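FtsY (Mycoplasma mycoides, PDB 1ZU4) is the receptor of the signal recognition particle, modelled here as its NG domain, a helical bundle joined to a GTPase-family domain of P-loop type. Local coordinates at residues A[67-71]-A[72-76]; A[47-51]-A[52-56]. All coordinates share one frame; numbering follows the deposited sequence.

Contact 1 (A[67-71]-A[72-76]); sequences RDTSF and ENIKD
Thr69 and Asn73 meet across the start of helix 71-87, where the methyl CG2 of Thr69 presses on Asn73 CB at 3.2 Å, the two side chains crossing at about a right angle. The Thr69 methyl stands anti to the backbone N (chi1 -64° for OG1), which turns it toward the helix and leaves OG1 to the backbone amide of Lys66. Behind it lies Ile74, the buried residue of the group: its CD1 reaches back to the loop carbonyls, 3.2 Å from Ser70 O and 3.6 Å from Thr69 O, and its flank rests on Tyr29 and on Phe36 of helix 34-46. Phe71 packs on the same two aromatic residues. One turn after Phe71 comes Lys75; the two side chains cross at about a right angle, with Lys75 CE 3.6 Å from Phe71 CE2. This inner side is the dense one. Between the two sides sits a classical N-cap. Ser70 OG, with chi1 57°, accepts from Asn73 N at 3.2 Å with an N-H...O angle of 151°, while Ser70 O starts the helical pattern by taking Ile74 N at 3.2 Å; its bond from Asn73 N is weak. The cap thus closes the N-terminal end of helix 71-87 in the SRP54-type helical bundle. Outward, the packing gives way to solvent and charge. A water accepts from Asn73 ND2 at 2.7 Å and from Ser70 N, joining amide side chain and loop backbone. At the end of the Lys75 chain, extended beyond CG, NZ gives a salt-bridging hydrogen bond of 3.0 Å to Glu72 OE2, met nearly along the C-O bond, and a plain hydrogen bond to the carbonyl of Phe312 near the C-terminus.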
loop_
_atom_site.group_PDB
_atom_site.type_symbol
_atom_site.label_atom_id
_atom_site.label_comp_id
_atom_site.label_asym_id
_atom_site.label_seq_id
_atom_site.Cartn_x
_atom_site.Cartn_y
_atom_site.Cartn_z
ATOM N N ARG A 67 -33.356 -12.287 10.762
ATOM C CA ARG A 67 -33.237 -13.760 10.770
ATOM C C ARG A 67 -33.773 -14.403 9.474
ATOM O O ARG A 67 -33.289 -15.451 9.071
ATOM C CB ARG A 67 -33.987 -14.350 11.970
ATOM C CG ARG A 67 -35.486 -14.127 11.840
ATOM C CD ARG A 67 -36.342 -14.687 12.976
ATOM N NE ARG A 67 -37.648 -14.016 12.967
ATOM C CZ ARG A 67 -38.569 -14.140 12.002
ATOM N NH1 ARG A 67 -38.369 -14.937 10.944
ATOM N NH2 ARG A 67 -39.711 -13.468 12.101
ATOM N N ASP A 68 -34.791 -13.774 8.868
ATOM C CA ASP A 68 -35.423 -14.228 7.616
ATOM C C ASP A 68 -34.771 -13.728 6.330
ATOM O O ASP A 68 -35.253 -14.024 5.224
ATOM C CB ASP A 68 -36.876 -13.760 7.586
ATOM C CG ASP A 68 -37.014 -12.227 7.758
ATOM O OD1 ASP A 68 -37.130 -11.754 8.927
ATOM O OD2 ASP A 68 -37.032 -11.498 6.720
ATOM N N THR A 69 -33.698 -12.948 6.444
ATOM C CA THR A 69 -32.984 -12.479 5.263
ATOM C C THR A 69 -32.547 -13.723 4.409
ATOM O O THR A 69 -32.125 -14.762 4.945
ATOM C CB THR A 69 -31.831 -11.465 5.659
ATOM O OG1 THR A 69 -32.418 -10.282 6.257
ATOM C CG2 THR A 69 -31.021 -11.014 4.472
ATOM N N SER A 70 -32.739 -13.629 3.095
ATOM C CA SER A 70 -32.284 -14.661 2.167
ATOM C C SER A 70 -30.778 -14.661 2.229
ATOM O O SER A 70 -30.201 -13.618 2.501
ATOM C CB SER A 70 -32.692 -14.296 0.749
ATOM O OG SER A 70 -32.164 -13.020 0.406
ATOM N N PHE A 71 -30.131 -15.790 1.938
ATOM C CA PHE A 71 -28.664 -15.803 1.933
ATOM C C PHE A 71 -28.026 -14.838 0.930
ATOM O O PHE A 71 -26.896 -14.395 1.112
ATOM C CB PHE A 71 -28.097 -17.215 1.785
ATOM C CG PHE A 71 -26.643 -17.306 2.142
ATOM C CD1 PHE A 71 -26.219 -17.164 3.472
ATOM C CD2 PHE A 71 -25.690 -17.502 1.161
ATOM C CE1 PHE A 71 -24.884 -17.245 3.803
ATOM C CE2 PHE A 71 -24.359 -17.549 1.512
ATOM C CZ PHE A 71 -23.967 -17.440 2.820
ATOM N N GLU A 72 -28.754 -14.506 -0.117
ATOM C CA GLU A 72 -28.296 -13.519 -1.097
ATOM C C GLU A 72 -28.204 -12.118 -0.490
ATOM O O GLU A 72 -27.283 -11.336 -0.778
ATOM C CB GLU A 72 -29.258 -13.483 -2.302
ATOM C CG GLU A 72 -29.024 -14.568 -3.346
ATOM C CD GLU A 72 -27.713 -14.378 -4.095
ATOM O OE1 GLU A 72 -27.644 -13.452 -4.960
ATOM O OE2 GLU A 72 -26.758 -15.159 -3.816
ATOM N N ASN A 73 -29.175 -11.787 0.336
ATOM C CA ASN A 73 -29.179 -10.496 0.994
ATOM C C ASN A 73 -28.164 -10.415 2.128
ATOM O O ASN A 73 -27.711 -9.323 2.456
ATOM C CB ASN A 73 -30.602 -10.104 1.420
ATOM C CG ASN A 73 -31.439 -9.529 0.238
ATOM O OD1 ASN A 73 -30.898 -8.915 -0.693
ATOM N ND2 ASN A 73 -32.746 -9.729 0.291
ATOM N N ILE A 74 -27.772 -11.561 2.703
ATOM C CA ILE A 74 -26.707 -11.551 3.741
ATOM C C ILE A 74 -25.365 -11.177 3.078
ATOM O O ILE A 74 -24.582 -10.371 3.612
ATOM C CB ILE A 74 -26.561 -12.880 4.460
ATOM C CG1 ILE A 74 -27.572 -12.990 5.601
ATOM C CG2 ILE A 74 -25.172 -13.003 5.124
ATOM C CD1 ILE A 74 -28.666 -13.836 5.289
ATOM N N LYS A 75 -25.135 -11.773 1.906
ATOM C CA LYS A 75 -23.955 -11.505 1.089
ATOM C C LYS A 75 -23.867 -10.028 0.734
ATOM O O LYS A 75 -22.791 -9.446 0.792
ATOM C CB LYS A 75 -24.009 -12.311 -0.204
ATOM C CG LYS A 75 -23.787 -13.774 -0.111
ATOM C CD LYS A 75 -24.368 -14.415 -1.400
ATOM C CE LYS A 75 -23.822 -15.824 -1.592
ATOM N NZ LYS A 75 -24.134 -16.318 -2.945
ATOM N N ASP A 76 -24.991 -9.401 0.391
ATOM C CA ASP A 76 -24.969 -7.981 0.002
ATOM C C ASP A 76 -24.576 -7.149 1.221
ATOM O O ASP A 76 -23.817 -6.160 1.146
ATOM C CB ASP A 76 -26.345 -7.533 -0.518
ATOM C CG ASP A 76 -26.686 -8.106 -1.914
ATOM O OD1 ASP A 76 -27.890 -8.170 -2.260
ATOM O OD2 ASP A 76 -25.766 -8.497 -2.666
HETATM O O HOH W 1 -34.295 -11.036 2.118
#

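Contact 2 (A[47-51]-A[52-56])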
loop_
_atom_site.group_PDB
_atom_site.type_symbol
_atom_site.label_atom_id
_atom_site.label_comp_id
_atom_site.label_asym_id
_atom_site.label_seq_id
_atom_site.Cartn_x
_atom_site.Cartn_y
_atom_site.Cartn_z
ATOM N N THR A 47 -9.978 -14.856 7.106
ATOM C CA THR A 47 -9.474 -13.827 6.170
ATOM C C THR A 47 -8.229 -13.114 6.698
ATOM O O THR A 47 -7.546 -12.367 5.951
ATOM C CB THR A 47 -10.556 -12.749 5.869
ATOM O OG1 THR A 47 -10.649 -11.826 6.962
ATOM C CG2 THR A 47 -11.910 -13.377 5.605
ATOM N N ASP A 48 -7.934 -13.375 7.987
ATOM C CA ASP A 48 -6.938 -12.696 8.817
ATOM C C ASP A 48 -7.133 -11.192 8.986
ATOM O O ASP A 48 -6.156 -10.471 9.103
ATOM C CB ASP A 48 -5.506 -12.991 8.355
ATOM C CG ASP A 48 -5.110 -14.465 8.527
ATOM O OD1 ASP A 48 -5.757 -15.234 9.273
ATOM O OD2 ASP A 48 -4.144 -14.873 7.886
ATOM N N MET A 49 -8.369 -10.719 9.033
ATOM C CA MET A 49 -8.611 -9.286 9.249
ATOM C C MET A 49 -8.316 -8.851 10.711
ATOM O O MET A 49 -8.125 -7.682 10.975
ATOM C CB MET A 49 -10.016 -8.883 8.853
ATOM C CG MET A 49 -11.145 -9.669 9.621
ATOM S SD MET A 49 -12.730 -8.964 9.245
ATOM C CE MET A 49 -12.954 -9.308 7.515
ATOM N N GLY A 50 -8.277 -9.816 11.634
ATOM C CA GLY A 50 -8.099 -9.531 13.048
ATOM C C GLY A 50 -9.392 -9.446 13.847
ATOM O O GLY A 50 -10.470 -9.157 13.332
ATOM N N MET A 51 -9.284 -9.671 15.148
ATOM C CA MET A 51 -10.437 -9.698 16.008
ATOM C C MET A 51 -11.345 -8.497 15.974
ATOM O O MET A 51 -12.597 -8.649 15.944
ATOM C CB MET A 51 -10.001 -9.907 17.465
ATOM C CG MET A 51 -9.215 -11.155 17.688
ATOM S SD MET A 51 -9.104 -11.482 19.499
ATOM C CE MET A 51 -7.960 -10.203 19.957
ATOM N N LYS A 52 -10.751 -7.310 16.038
ATOM C CA LYS A 52 -11.530 -6.100 16.161
ATOM C C LYS A 52 -12.342 -5.900 14.905
ATOM O O LYS A 52 -13.473 -5.464 14.975
ATOM C CB LYS A 52 -10.643 -4.866 16.424
ATOM C CG LYS A 52 -9.920 -4.930 17.774
ATOM C CD LYS A 52 -9.545 -3.533 18.289
ATOM C CE LYS A 52 -9.361 -3.522 19.828
ATOM N NZ LYS A 52 -7.980 -3.903 20.264
ATOM N N MET A 53 -11.745 -6.190 13.757
ATOM C CA MET A 53 -12.434 -6.088 12.453
ATOM C C MET A 53 -13.513 -7.155 12.272
ATOM O O MET A 53 -14.577 -6.857 11.753
ATOM C CB MET A 53 -11.406 -6.130 11.316
ATOM C CG MET A 53 -10.664 -4.743 11.098
ATOM S SD MET A 53 -11.902 -3.562 10.412
ATOM C CE MET A 53 -10.946 -2.016 10.375
ATOM N N VAL A 54 -13.231 -8.394 12.683
ATOM C CA VAL A 54 -14.266 -9.442 12.686
ATOM C C VAL A 54 -15.483 -8.938 13.450
ATOM O O VAL A 54 -16.593 -9.000 12.950
ATOM C CB VAL A 54 -13.769 -10.776 13.308
ATOM C CG1 VAL A 54 -14.904 -11.808 13.458
ATOM C CG2 VAL A 54 -12.687 -11.356 12.423
ATOM N N LEU A 55 -15.248 -8.418 14.655
ATOM C CA LEU A 55 -16.315 -7.898 15.497
ATOM C C LEU A 55 -17.090 -6.740 14.846
ATOM O O LEU A 55 -18.314 -6.721 14.848
ATOM C CB LEU A 55 -15.722 -7.466 16.841
ATOM C CG LEU A 55 -16.674 -6.783 17.813
ATOM C CD1 LEU A 55 -17.466 -7.848 18.502
ATOM C CD2 LEU A 55 -15.903 -5.919 18.791
ATOM N N LYS A 56 -16.385 -5.770 14.302
ATOM C CA LYS A 56 -17.027 -4.635 13.625
ATOM C C LYS A 56 -17.844 -5.074 12.386
ATOM O O LYS A 56 -18.964 -4.624 12.194
ATOM C CB LYS A 56 -15.981 -3.569 13.249
ATOM C CG LYS A 56 -16.606 -2.242 12.792
ATOM C CD LYS A 56 -15.574 -1.191 12.335
ATOM C CE LYS A 56 -15.022 -0.393 13.512
ATOM N NZ LYS A 56 -14.043 -1.223 14.272
HETATM O O HOH W 2 -8.724 -6.287 13.354
#
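A helix start without a side-chain cap links helix 34-46 to helix 51-64 in the SRP54-type helical bundle: Gly50 holds the N-cap position, and Met49 just before it folds over the first turn through Met53 and Val54. Gly50 has phi 95° and psi 157°, values at which a CB would jam against the carbonyl of Met49, which accounts for glycine here. With no side chain to offer the turn, its backbone does the work. Gly50 O receives Val54 N at 2.9 Å, and Met51 O receives Leu55 N one residue later. The first turn gains a further link from a water that donates to Met49 O at 2.8 Å and accepts from Met53 N at 3.0 Å, tying the loop to an early amide of the helix. On the buried side, Met49 CG sits between its own backbone N and carbonyl carbon (chi1 58°), a setting that swings the thioether over the helix start. The sulfur rides above the backbone joining Met53 to Val54, 3.5 Å from Val54 N, and also meets Met53 CB. Leu274 of helix 272-280, Leu44 of helix 34-46 and Leu82 of helix 71-87 also touch Met49, so the residue lies where bundle helices meet a helix of the GTPase-family domain. Lys52, on the exposed side, extends to Glu278 of that same helix. Val54 crosses Met49 at about a right angle, its CG2 lying 3.6 Å from Met49 CG and 3.3 Å from Gly50 O.

How the contacts relate
Two successive helix starts of one bundle show two solutions to the same problem. Contact 2 opens helix 51-64 and contact 1 opens the next, helix 71-87; their centres are 21 Å apart and their nearest atoms about 12 Å, without touching. They differ at the amide three residues after the N-cap: in contact 1 Asn73 N is met by the Ser70 hydroxyl, in contact 2 Met53 N by a water. Their surroundings differ as well: contact 2, centred 19 Å from the middle of the chain, leans on helix 272-280, while contact 1, at 32 Å, lies farther out on the surface. Met49 and Met53 of contact 2 pack on a later part of the helix that contact 1 begins.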